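Local coordinates for dual function macrocyclase-peptidase POPB (PDB 5N4B), which cuts after proline to remove ten residues from a 35-residue toxin precursor, releases the 25-residue intermediate, and macrocyclises that substrate in a separate step of amanitin biosynthesis, at residues V658-G663 and K694-H699; G603-L608 and G663-M668; T53-L58 and L688-D693. The protein carries 1 engineered substitution. All coordinates share one frame; numbering follows the deposited sequence.

Contact 1: V658-G663 and K694-H699; sequences VNIGDG and KSWLGH
Lys694 meets Ile660 through its backbone: CA of Lys694 lies 3.6 Å from the branch methyl CG2 of Ile660, with the Lys694 carbonyl close by. The ammonium group plays no part here; it runs out to Thr52 OG1, where it is hydrogen-bonded. At Ser695 the chain brings its carbonyl to water 1, which donates a hydrogen bond to Ser695 O at 3.0 Å. Trp696 makes the central packing of the contact. Its CG stands anti to the backbone N (chi1 -167°), which lays the indole over Gly661. CA of Gly661 sits 3.4 Å from the centroid of the Trp696 five-membered ring and 14° off the normal, a CH-pi contact made squarely over the face. Ile660 O lies above that same face but nearer the rim, while CG2 of Ile660 reaches CE3 of Trp696 at 4.0 Å. Arg230 touches the indole too, and binds Gly661 O. Leu697 then turns its amide inward, N to water 1 at 3.0 Å, and brings CD1 loosely up to Asn659 ND2. The amide oxygen of Asn659 is taken by Lys703. Past Gly698 the chain reaches the catalytic His699. Facing Lys694 to Leu697, Asn659 to Asp662 form a type I turn, closed by a 3.1 Å bond from Asp662 N to Asn659 O; CB of Asp662 points away from this loop. No direct hydrogen bond spans the two segments. Water 1 does that work instead: it accepts from Leu697 N and, at 3.0 Å, from Gly661 N. The acid turn and the histidine loop are joined by one water serving two N-H groups and one carbonyl, and by apolar and CH-pi packing with a glycine under the indole; no charged pair spans them.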
ATOM      1  N   VAL A 658       1.137 -17.042  -2.217  1.00 10.60           N
ATOM      2  CA  VAL A 658       0.810 -16.245  -3.379  1.00 10.21           C
ATOM      3  C   VAL A 658      -0.670 -16.353  -3.692  1.00 11.03           C
ATOM      4  O   VAL A 658      -1.346 -17.295  -3.293  1.00 12.19           O
ATOM      5  CB  VAL A 658       1.639 -16.583  -4.648  1.00 12.40           C
ATOM      6  CG1 VAL A 658       3.137 -16.387  -4.413  1.00 14.17           C
ATOM      7  CG2 VAL A 658       1.301 -17.987  -5.135  1.00 16.48           C
ATOM      8  N   ASN A 659      -1.146 -15.388  -4.491  1.00 10.78           N
ATOM      9  CA  ASN A 659      -2.488 -15.369  -5.071  1.00 13.04           C
ATOM     10  C   ASN A 659      -2.341 -15.557  -6.568  1.00 16.12           C
ATOM     11  O   ASN A 659      -1.569 -14.850  -7.210  1.00 16.41           O
ATOM     12  CB  ASN A 659      -3.155 -14.025  -4.721  1.00 15.83           C
ATOM     13  CG  ASN A 659      -3.370 -13.852  -3.193  1.00 22.30           C
ATOM     14  OD1 ASN A 659      -3.805 -14.796  -2.518  1.00 27.95           O
ATOM     15  ND2 ASN A 659      -3.064 -12.667  -2.647  1.00 21.15           N
ATOM     16  N   ILE A 660      -3.048 -16.544  -7.124  1.00 15.72           N
ATOM     17  CA  ILE A 660      -2.813 -16.955  -8.512  1.00 14.79           C
ATOM     18  C   ILE A 660      -3.012 -15.821  -9.500  1.00 15.15           C
ATOM     19  O   ILE A 660      -2.303 -15.758 -10.506  1.00 16.37           O
ATOM     20  CB  ILE A 660      -3.669 -18.184  -8.849  1.00 16.88           C
ATOM     21  CG1 ILE A 660      -3.159 -18.902 -10.094  1.00 22.66           C
ATOM     22  CG2 ILE A 660      -5.099 -17.784  -9.074  1.00 21.54           C
ATOM     23  CD1 ILE A 660      -1.799 -19.520  -9.952  1.00 27.18           C
ATOM     24  N   GLY A 661      -3.922 -14.910  -9.219  1.00 16.48           N
ATOM     25  CA  GLY A 661      -4.265 -13.840 -10.132  1.00 18.20           C
ATOM     26  C   GLY A 661      -3.433 -12.600 -10.022  1.00 15.63           C
ATOM     27  O   GLY A 661      -3.726 -11.593 -10.682  1.00 17.85           O
ATOM     28  N   ASP A 662      -2.438 -12.599  -9.136  1.00 15.32           N
ATOM     29  CA  ASP A 662      -1.683 -11.395  -8.855  1.00 14.75           C
ATOM     30  C   ASP A 662      -1.057 -10.834 -10.131  1.00 14.78           C
ATOM     31  O   ASP A 662      -0.241 -11.493 -10.783  1.00 15.78           O
ATOM     32  CB  ASP A 662      -0.602 -11.738  -7.809  1.00 12.93           C
ATOM     33  CG  ASP A 662       0.006 -10.508  -7.130  1.00 14.27           C
ATOM     34  OD1 ASP A 662       0.060  -9.399  -7.729  1.00 15.70           O
ATOM     35  OD2 ASP A 662       0.495 -10.656  -5.971  1.00 14.46           O
ATOM     36  N   GLY A 663      -1.463  -9.614 -10.491  1.00 16.75           N
ATOM     37  CA  GLY A 663      -0.920  -8.938 -11.657  1.00 16.99           C
ATOM     38  C   GLY A 663       0.136  -7.919 -11.336  1.00 17.05           C
ATOM     39  O   GLY A 663       0.782  -7.383 -12.241  1.00 20.05           O
ATOM     40  N   LYS A 694      -6.243 -19.945  -5.289  1.00 14.63           N
ATOM     41  CA  LYS A 694      -6.650 -20.044  -6.698  1.00 15.60           C
ATOM     42  C   LYS A 694      -7.880 -19.209  -7.043  1.00 16.64           C
ATOM     43  O   LYS A 694      -8.327 -19.249  -8.186  1.00 18.97           O
ATOM     44  CB  LYS A 694      -6.793 -21.509  -7.068  1.00 19.53           C
ATOM     45  CG  LYS A 694      -5.379 -22.127  -7.125  1.00 22.37           C
ATOM     46  CD  LYS A 694      -5.337 -23.555  -7.528  1.00 25.52           C
ATOM     47  CE  LYS A 694      -3.903 -23.944  -7.828  1.00 25.92           C
ATOM     48  NZ  LYS A 694      -3.862 -25.383  -8.104  1.00 25.51           N
ATOM     49  N   SER A 695      -8.387 -18.399  -6.119  1.00 15.46           N
ATOM     50  CA  SER A 695      -9.372 -17.388  -6.449  1.00 15.84           C
ATOM     51  C   SER A 695      -8.650 -16.249  -7.135  1.00 20.47           C
ATOM     52  O   SER A 695      -7.685 -15.707  -6.589  1.00 21.93           O
ATOM     53  CB  SER A 695     -10.081 -16.904  -5.196  1.00 18.24           C
ATOM     54  OG  SER A 695     -11.048 -15.899  -5.512  1.00 23.43           O
ATOM     55  N   TRP A 696      -9.081 -15.907  -8.332  1.00 17.83           N
ATOM     56  CA  TRP A 696      -8.415 -14.897  -9.148  1.00 16.44           C
ATOM     57  C   TRP A 696      -8.991 -13.540  -8.806  1.00 15.85           C
ATOM     58  O   TRP A 696     -10.003 -13.105  -9.383  1.00 18.15           O
ATOM     59  CB  TRP A 696      -8.561 -15.225 -10.628  1.00 15.85           C
ATOM     60  CG  TRP A 696      -7.635 -14.400 -11.524  1.00 17.16           C
ATOM     61  CD1 TRP A 696      -7.627 -13.066 -11.668  1.00 18.59           C
ATOM     62  CD2 TRP A 696      -6.574 -14.896 -12.324  1.00 17.50           C
ATOM     63  NE1 TRP A 696      -6.638 -12.674 -12.540  1.00 18.49           N
ATOM     64  CE2 TRP A 696      -5.977 -13.785 -12.967  1.00 18.05           C
ATOM     65  CE3 TRP A 696      -6.079 -16.166 -12.568  1.00 17.48           C
ATOM     66  CZ2 TRP A 696      -4.891 -13.915 -13.828  1.00 17.81           C
ATOM     67  CZ3 TRP A 696      -5.031 -16.314 -13.421  1.00 18.95           C
ATOM     68  CH2 TRP A 696      -4.425 -15.181 -14.034  1.00 22.09           C
ATOM     69  N   LEU A 697      -8.331 -12.845  -7.893  1.00 16.56           N
ATOM     70  CA  LEU A 697      -8.811 -11.540  -7.467  1.00 16.87           C
ATOM     71  C   LEU A 697      -8.730 -10.556  -8.623  1.00 18.80           C
ATOM     72  O   LEU A 697      -7.716 -10.493  -9.339  1.00 20.33           O
ATOM     73  CB  LEU A 697      -7.935 -11.065  -6.315  1.00 17.58           C
ATOM     74  CG  LEU A 697      -8.060 -11.837  -4.996  1.00 17.51           C
ATOM     75  CD1 LEU A 697      -6.998 -11.306  -4.037  1.00 20.28           C
ATOM     76  CD2 LEU A 697      -9.473 -11.742  -4.413  1.00 19.75           C
ATOM     77  N   GLY A 698      -9.776  -9.782  -8.802  1.00 16.24           N
ATOM     78  CA  GLY A 698      -9.714  -8.669  -9.731  1.00 16.43           C
ATOM     79  C   GLY A 698      -8.781  -7.604  -9.201  1.00 14.64           C
ATOM     80  O   GLY A 698      -8.439  -7.534  -8.029  1.00 15.43           O
ATOM     81  N   HIS A 699      -8.328  -6.766 -10.110  1.00 17.16           N
ATOM     82  CA  HIS A 699      -7.461  -5.667  -9.717  1.00 16.75           C
ATOM     83  C   HIS A 699      -8.038  -4.856  -8.563  1.00 15.57           C
ATOM     84  O   HIS A 699      -9.171  -4.347  -8.634  1.00 17.76           O
ATOM     85  CB  HIS A 699      -7.212  -4.753 -10.919  1.00 19.83           C
ATOM     86  CG  HIS A 699      -6.235  -3.679 -10.609  1.00 15.62           C
ATOM     87  ND1 HIS A 699      -6.545  -2.344 -10.635  1.00 21.34           N
ATOM     88  CD2 HIS A 699      -4.937  -3.765 -10.238  1.00 17.09           C
ATOM     89  CE1 HIS A 699      -5.483  -1.647 -10.278  1.00 18.53           C
ATOM     90  NE2 HIS A 699      -4.503  -2.483 -10.002  1.00 23.31           N
TER
HETATM   91  O   HOH W   1      -5.588 -13.654  -7.095  1.00 15.23           O

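Contact 2: G603-L608 and G663-M668; sequences GGVADL and GRVVPM
OD1 of Asp607, the residue whose CB lies 4.1 Å from the terminal methyl CE of Met668, is gripped twice, by weak hydrogen bonds from the backbone N-H groups of Leu609 and Lys610. The other oxygen, OD2, makes a salt bridge with Lys672; this buried carboxylate has polar partners on both oxygens, and it is CB that meets the Met668 methyl. Met668 gets there by folding: chi1 is 74° and the chain bends again at chi2, 88°, which curls the thioether back toward the 603-608 loop. The other half of the contact belongs to Val665, whose CB points toward that loop. Its CB lies 3.5 Å from Gly603 O, and both methyls come about as near to the same oxygen, so the carbonyl is seated against the whole isopropyl group. The CG1 branch also reaches Gly604 O at 3.5 Å, touching two successive carbonyls. Gly603 takes a positive phi, 49°, as the chain leaves strand 598-602. Beyond the carbonyls, Val605 crosses Val665 at about a right angle, CG2 of Val605 to CG1 of Val665 at 3.9 Å. Leu582 and Trp620 pack against Val605 in turn, continuing the apolar layer. All contact across the two segments is packing; no hydrogen bond joins them directly. Close by is the catalytic machinery: the nearest side-chain atoms of Val665 are about 4 Å from those of Ala578, engineered at the nucleophile position, and of Asp662, and Val665 N is hydrogen-bonded to OD1 of Asp662. A loop that follows a parallel strand, carries the charge-relay aspartate and then enters a helix, beside the nucleophile elbow, is the acid turn of the alpha/beta-hydrolase fold.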
ATOM      1  N   GLY A 603       3.669 -13.015  -1.945  1.00 10.24           N
ATOM      2  CA  GLY A 603       3.625 -12.350  -3.242  1.00 12.39           C
ATOM      3  C   GLY A 603       4.892 -11.632  -3.641  1.00  8.76           C
ATOM      4  O   GLY A 603       4.833 -10.511  -4.178  1.00 10.09           O
ATOM      5  N   GLY A 604       6.039 -12.256  -3.401  1.00  9.05           N
ATOM      6  CA  GLY A 604       7.313 -11.589  -3.546  1.00 10.14           C
ATOM      7  C   GLY A 604       7.927 -11.668  -4.926  1.00 10.56           C
ATOM      8  O   GLY A 604       7.722 -12.617  -5.701  1.00 11.00           O
ATOM      9  N   VAL A 605       8.712 -10.647  -5.255  1.00 11.30           N
ATOM     10  CA  VAL A 605       9.592 -10.706  -6.428  1.00 10.58           C
ATOM     11  C   VAL A 605      10.755 -11.626  -6.063  1.00 11.55           C
ATOM     12  O   VAL A 605      11.205 -11.646  -4.914  1.00 12.06           O
ATOM     13  CB  VAL A 605      10.092  -9.299  -6.785  1.00 11.48           C
ATOM     14  CG1 VAL A 605      11.122  -9.327  -7.850  1.00 14.59           C
ATOM     15  CG2 VAL A 605       8.915  -8.403  -7.157  1.00 16.57           C
ATOM     16  N   ALA A 606      11.243 -12.416  -7.019  1.00 12.04           N
ATOM     17  CA  ALA A 606      12.374 -13.313  -6.754  1.00 11.50           C
ATOM     18  C   ALA A 606      13.260 -13.563  -7.959  1.00 12.55           C
ATOM     19  O   ALA A 606      14.452 -13.900  -7.780  1.00 13.05           O
ATOM     20  CB  ALA A 606      11.897 -14.654  -6.200  1.00 11.59           C
ATOM     21  N   ASP A 607      12.728 -13.424  -9.171  1.00 12.93           N
ATOM     22  CA  ASP A 607      13.523 -13.553 -10.395  1.00 12.88           C
ATOM     23  C   ASP A 607      13.869 -12.122 -10.797  1.00 14.68           C
ATOM     24  O   ASP A 607      13.108 -11.441 -11.484  1.00 14.39           O
ATOM     25  CB  ASP A 607      12.773 -14.313 -11.467  1.00 13.51           C
ATOM     26  CG  ASP A 607      13.598 -14.477 -12.720  1.00 16.30           C
ATOM     27  OD1 ASP A 607      14.592 -13.740 -12.909  1.00 15.39           O
ATOM     28  OD2 ASP A 607      13.232 -15.342 -13.555  1.00 17.64           O
ATOM     29  N   LEU A 608      15.013 -11.632 -10.322  1.00 13.90           N
ATOM     30  CA  LEU A 608      15.405 -10.257 -10.615  1.00 14.38           C
ATOM     31  C   LEU A 608      16.070 -10.113 -11.985  1.00 13.05           C
ATOM     32  O   LEU A 608      16.420  -8.989 -12.371  1.00 15.06           O
ATOM     33  CB  LEU A 608      16.337  -9.696  -9.550  1.00 14.83           C
ATOM     34  CG  LEU A 608      15.771  -9.222  -8.255  1.00 17.17           C
ATOM     35  CD1 LEU A 608      16.890  -8.585  -7.435  1.00 15.39           C
ATOM     36  CD2 LEU A 608      14.663  -8.202  -8.443  1.00 14.35           C
ATOM     37  N   GLY A 663      -1.463  -9.614 -10.491  1.00 16.75           N
ATOM     38  CA  GLY A 663      -0.920  -8.938 -11.657  1.00 16.99           C
ATOM     39  C   GLY A 663       0.136  -7.919 -11.336  1.00 17.05           C
ATOM     40  O   GLY A 663       0.782  -7.383 -12.241  1.00 20.05           O
ATOM     41  N   ARG A 664       0.279  -7.605 -10.068  1.00 15.47           N
ATOM     42  CA  ARG A 664       1.329  -6.700  -9.619  1.00 15.52           C
ATOM     43  C   ARG A 664       2.651  -7.447  -9.619  1.00 14.21           C
ATOM     44  O   ARG A 664       3.594  -7.050 -10.315  1.00 16.03           O
ATOM     45  CB  ARG A 664       0.989  -6.193  -8.227  1.00 18.13           C
ATOM     46  CG  ARG A 664       2.022  -5.204  -7.622  1.00 26.35           C
ATOM     47  CD  ARG A 664       1.725  -4.980  -6.110  1.00 24.84           C
ATOM     48  NE  ARG A 664       2.671  -4.081  -5.440  1.00 41.69           N
ATOM     49  CZ  ARG A 664       2.647  -3.820  -4.128  1.00 39.59           C
ATOM     50  NH1 ARG A 664       1.743  -4.416  -3.346  1.00 35.83           N
ATOM     51  NH2 ARG A 664       3.534  -2.983  -3.586  1.00 40.31           N
ATOM     52  N   VAL A 665       2.716  -8.549  -8.856  1.00 12.98           N
ATOM     53  CA  VAL A 665       3.862  -9.446  -8.859  1.00 12.07           C
ATOM     54  C   VAL A 665       3.338 -10.788  -9.322  1.00 10.93           C
ATOM     55  O   VAL A 665       2.664 -11.506  -8.572  1.00 12.42           O
ATOM     56  CB  VAL A 665       4.519  -9.564  -7.487  1.00 11.04           C
ATOM     57  CG1 VAL A 665       5.678 -10.503  -7.617  1.00 13.54           C
ATOM     58  CG2 VAL A 665       4.932  -8.214  -6.916  1.00 13.97           C
ATOM     59  N   VAL A 666       3.676 -11.167 -10.541  1.00 12.39           N
ATOM     60  CA  VAL A 666       3.180 -12.451 -11.021  1.00 11.25           C
ATOM     61  C   VAL A 666       3.753 -13.602 -10.185  1.00 11.03           C
ATOM     62  O   VAL A 666       4.921 -13.545  -9.750  1.00 12.01           O
ATOM     63  CB  VAL A 666       3.473 -12.648 -12.527  1.00 14.18           C
ATOM     64  CG1 VAL A 666       2.598 -11.733 -13.379  1.00 15.48           C
ATOM     65  CG2 VAL A 666       4.927 -12.430 -12.838  1.00 17.27           C
ATOM     66  N   PRO A 667       2.966 -14.646  -9.931  1.00 11.58           N
ATOM     67  CA  PRO A 667       3.375 -15.695  -8.993  1.00 11.00           C
ATOM     68  C   PRO A 667       4.513 -16.569  -9.481  1.00 12.27           C
ATOM     69  O   PRO A 667       5.096 -17.289  -8.658  1.00 11.50           O
ATOM     70  CB  PRO A 667       2.091 -16.493  -8.771  1.00 15.11           C
ATOM     71  CG  PRO A 667       1.265 -16.181  -9.979  1.00 15.82           C
ATOM     72  CD  PRO A 667       1.587 -14.799 -10.349  1.00 13.03           C
ATOM     73  N   MET A 668       4.886 -16.513 -10.766  1.00 11.86           N
ATOM     74  CA  MET A 668       6.041 -17.275 -11.236  1.00 12.30           C
ATOM     75  C   MET A 668       7.290 -16.968 -10.438  1.00 10.43           C
ATOM     76  O   MET A 668       8.130 -17.835 -10.300  1.00 13.48           O
ATOM     77  CB  MET A 668       6.278 -17.026 -12.727  1.00 13.01           C
ATOM     78  CG  MET A 668       6.855 -15.696 -13.082  1.00 15.84           C
ATOM     79  SD  MET A 668       8.663 -15.717 -13.059  1.00 16.61           S
ATOM     80  CE  MET A 668       9.058 -13.990 -13.269  1.00 21.20           C
TER

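Contact 3: T53-L58 and L688-D693; sequences TAQADL and LLIKID
Gln55 lays its side chain along the CG2 methyl of Ile690, with CB of Gln55 3.5 Å from CG2 of Ile690 and the amide carbon and OE1 following over the same methyl. The bend at chi2, -71°, is what folds the amide back onto the isoleucine. Its NE2 is hydrogen-bonded to Gln678 OE1, and Gln678 in turn holds Leu688 O, so one glutamine ties the helix residue to the start of the strand. Water 2 completes the link: it accepts from Ile690 N at 2.9 Å and lies 2.8 Å from both Gln55 O and Gln55 OE1, with more acceptors around it than protons to give. One turn on, Leu58 meets Leu689, CD2 of each 4.0 Å from the other, the two chains crossing at about a right angle. Toward the far end of the strand, Ile692 brings CD1 to 4.4 Å from Gln55 CB. Ala56 puts its backbone over the middle, CA of Ala56 3.9 Å from Ile690 O. The short segments pass 6.7 Å apart at 111°, so the helix lies across the strand. Strand 688-693 is the edge strand of the alpha/beta-hydrolase sheet, bonded to strand 653-659 through Leu689, Lys691 and Asp693. Helix 46-64, from the N-terminal part of the chain, crosses its other edge and packs on the catalytic domain, as in other prolyl oligopeptidases. Helix 668-680 receives Ile690 and Ile692 at Phe671, while Lys691 turns to Asp711 and Asp714 of helix 705-722.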
ATOM      1  N   THR A  53      -1.269 -27.653  -7.541  1.00 18.49           N
ATOM      2  CA  THR A  53      -2.151 -28.464  -6.721  1.00 16.81           C
ATOM      3  C   THR A  53      -1.347 -29.350  -5.786  1.00 16.98           C
ATOM      4  O   THR A  53      -1.621 -29.411  -4.583  1.00 17.37           O
ATOM      5  CB  THR A  53      -3.062 -29.304  -7.621  1.00 18.82           C
ATOM      6  OG1 THR A  53      -3.897 -28.425  -8.363  1.00 22.01           O
ATOM      7  CG2 THR A  53      -3.927 -30.244  -6.777  1.00 25.19           C
ATOM      8  N   ALA A  54      -0.293 -29.998  -6.314  1.00 16.73           N
ATOM      9  CA  ALA A  54       0.567 -30.839  -5.480  1.00 16.48           C
ATOM     10  C   ALA A  54       1.247 -30.017  -4.375  1.00 16.33           C
ATOM     11  O   ALA A  54       1.354 -30.467  -3.224  1.00 18.25           O
ATOM     12  CB  ALA A  54       1.629 -31.570  -6.307  1.00 19.29           C
ATOM     13  N   GLN A  55       1.709 -28.812  -4.696  1.00 16.25           N
ATOM     14  CA  GLN A  55       2.369 -28.010  -3.673  1.00 15.86           C
ATOM     15  C   GLN A  55       1.372 -27.553  -2.618  1.00 15.56           C
ATOM     16  O   GLN A  55       1.658 -27.597  -1.419  1.00 15.11           O
ATOM     17  CB  GLN A  55       2.993 -26.774  -4.308  1.00 16.30           C
ATOM     18  CG  GLN A  55       4.236 -27.012  -5.202  1.00 14.30           C
ATOM     19  CD  GLN A  55       5.491 -27.407  -4.447  1.00 15.65           C
ATOM     20  OE1 GLN A  55       5.562 -27.341  -3.221  1.00 15.86           O
ATOM     21  NE2 GLN A  55       6.452 -27.847  -5.176  1.00 17.96           N
ATOM     22  N   ALA A  56       0.201 -27.097  -3.051  1.00 14.80           N
ATOM     23  CA  ALA A  56      -0.792 -26.578  -2.119  1.00 17.34           C
ATOM     24  C   ALA A  56      -1.321 -27.691  -1.216  1.00 15.71           C
ATOM     25  O   ALA A  56      -1.499 -27.467  -0.004  1.00 18.06           O
ATOM     26  CB  ALA A  56      -1.935 -25.892  -2.880  1.00 19.28           C
ATOM     27  N   ASP A  57      -1.463 -28.896  -1.750  1.00 16.66           N
ATOM     28  CA  ASP A  57      -1.883 -30.051  -0.962  1.00 17.32           C
ATOM     29  C   ASP A  57      -0.822 -30.412   0.059  1.00 18.11           C
ATOM     30  O   ASP A  57      -1.154 -30.709   1.218  1.00 20.90           O
ATOM     31  CB  ASP A  57      -2.155 -31.257  -1.877  1.00 21.49           C
ATOM     32  CG  ASP A  57      -3.447 -31.127  -2.717  1.00 26.74           C
ATOM     33  OD1 ASP A  57      -4.255 -30.183  -2.508  1.00 29.01           O
ATOM     34  OD2 ASP A  57      -3.620 -32.002  -3.627  1.00 30.52           O
ATOM     35  N   LEU A  58       0.467 -30.374  -0.327  1.00 17.83           N
ATOM     36  CA  LEU A  58       1.548 -30.633   0.635  1.00 18.04           C
ATOM     37  C   LEU A  58       1.539 -29.608   1.747  1.00 16.14           C
ATOM     38  O   LEU A  58       1.715 -29.949   2.933  1.00 18.22           O
ATOM     39  CB  LEU A  58       2.910 -30.648  -0.068  1.00 18.45           C
ATOM     40  CG  LEU A  58       4.145 -30.983   0.754  1.00 22.07           C
ATOM     41  CD1 LEU A  58       4.109 -32.441   1.144  1.00 29.71           C
ATOM     42  CD2 LEU A  58       5.370 -30.703  -0.063  1.00 25.46           C
ATOM     43  N   LEU A 688       9.914 -26.537   3.333  1.00 11.89           N
ATOM     44  CA  LEU A 688       9.961 -25.458   2.344  1.00 10.86           C
ATOM     45  C   LEU A 688       8.687 -25.610   1.522  1.00 11.37           C
ATOM     46  O   LEU A 688       8.605 -26.472   0.643  1.00 13.06           O
ATOM     47  CB  LEU A 688      11.223 -25.532   1.497  1.00 13.68           C
ATOM     48  CG  LEU A 688      12.499 -25.600   2.364  1.00 14.77           C
ATOM     49  CD1 LEU A 688      13.728 -25.844   1.503  1.00 20.31           C
ATOM     50  CD2 LEU A 688      12.755 -24.358   3.160  1.00 16.83           C
ATOM     51  N   LEU A 689       7.679 -24.799   1.795  1.00  9.43           N
ATOM     52  CA  LEU A 689       6.315 -25.007   1.332  1.00  9.64           C
ATOM     53  C   LEU A 689       5.758 -23.760   0.650  1.00 10.59           C
ATOM     54  O   LEU A 689       6.256 -22.638   0.863  1.00 10.81           O
ATOM     55  CB  LEU A 689       5.378 -25.295   2.493  1.00 13.81           C
ATOM     56  CG  LEU A 689       5.800 -26.458   3.366  1.00 18.10           C
ATOM     57  CD1 LEU A 689       4.889 -26.515   4.580  1.00 20.44           C
ATOM     58  CD2 LEU A 689       5.800 -27.738   2.586  1.00 18.43           C
ATOM     59  N   ILE A 690       4.732 -23.934  -0.189  1.00 10.90           N
ATOM     60  CA  ILE A 690       4.040 -22.809  -0.820  1.00 10.10           C
ATOM     61  C   ILE A 690       2.541 -23.050  -0.810  1.00 12.49           C
ATOM     62  O   ILE A 690       2.064 -24.156  -1.123  1.00 12.81           O
ATOM     63  CB  ILE A 690       4.564 -22.496  -2.243  1.00 11.25           C
ATOM     64  CG1 ILE A 690       3.874 -21.249  -2.799  1.00 10.93           C
ATOM     65  CG2 ILE A 690       4.368 -23.703  -3.183  1.00 12.25           C
ATOM     66  CD1 ILE A 690       4.580 -20.742  -4.056  1.00 13.49           C
ATOM     67  N   LYS A 691       1.800 -21.996  -0.439  1.00 10.56           N
ATOM     68  CA  LYS A 691       0.346 -21.927  -0.533  1.00 13.35           C
ATOM     69  C   LYS A 691      -0.018 -21.063  -1.725  1.00 13.50           C
ATOM     70  O   LYS A 691       0.598 -20.018  -1.954  1.00 14.01           O
ATOM     71  CB  LYS A 691      -0.232 -21.259   0.713  1.00 16.79           C
ATOM     72  CG  LYS A 691      -0.344 -22.128   1.873  1.00 16.81           C
ATOM     73  CD  LYS A 691      -0.933 -21.341   3.070  1.00 19.41           C
ATOM     74  CE  LYS A 691      -2.332 -20.815   2.813  1.00 21.11           C
ATOM     75  NZ  LYS A 691      -2.984 -20.155   3.995  1.00 21.50           N
ATOM     76  N   ILE A 692      -1.056 -21.463  -2.457  1.00 13.74           N
ATOM     77  CA  ILE A 692      -1.440 -20.831  -3.711  1.00 13.61           C
ATOM     78  C   ILE A 692      -2.947 -20.647  -3.669  1.00 17.00           C
ATOM     79  O   ILE A 692      -3.699 -21.618  -3.852  1.00 18.70           O
ATOM     80  CB  ILE A 692      -1.021 -21.650  -4.936  1.00 16.07           C
ATOM     81  CG1 ILE A 692       0.500 -21.906  -4.882  1.00 19.43           C
ATOM     82  CG2 ILE A 692      -1.421 -20.873  -6.188  1.00 17.09           C
ATOM     83  CD1 ILE A 692       1.038 -23.074  -5.650  1.00 22.70           C
ATOM     84  N   ASP A 693      -3.401 -19.425  -3.454  1.00 12.95           N
ATOM     85  CA  ASP A 693      -4.839 -19.162  -3.450  1.00 13.50           C
ATOM     86  C   ASP A 693      -5.317 -19.071  -4.891  1.00 15.06           C
ATOM     87  O   ASP A 693      -4.864 -18.195  -5.625  1.00 15.70           O
ATOM     88  CB  ASP A 693      -5.127 -17.881  -2.675  1.00 12.74           C
ATOM     89  CG  ASP A 693      -6.638 -17.603  -2.495  1.00 18.94           C
ATOM     90  OD1 ASP A 693      -7.457 -18.105  -3.291  1.00 18.52           O
ATOM     91  OD2 ASP A 693      -7.017 -16.872  -1.551  1.00 23.02           O
TER
HETATM   92  O   HOH W   2       4.298 -26.741  -0.799  1.00  6.84           O

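From the N terminus, the first of these segments is 53-58, on helix 46-64; contact 3 brings it to strand 688-693, closing a loop of 629 residues that holds all seven propeller blades and most of the hydrolase domain. Contact 2 is nested within that loop and closes one of 54 residues. Contact 1 closes a short loop of 30 residues and crosses both: it shares Gly663 with contact 2, and its second segment directly follows the strand of contact 3. Pro667 packs on Ile660 O, and Val658 O probably accepts a hydrogen bond from Asp693 N. Together they tie the N-terminal helix and sheet edge to the loops bearing Asp662 and His699 and to the loop after strand 598-602.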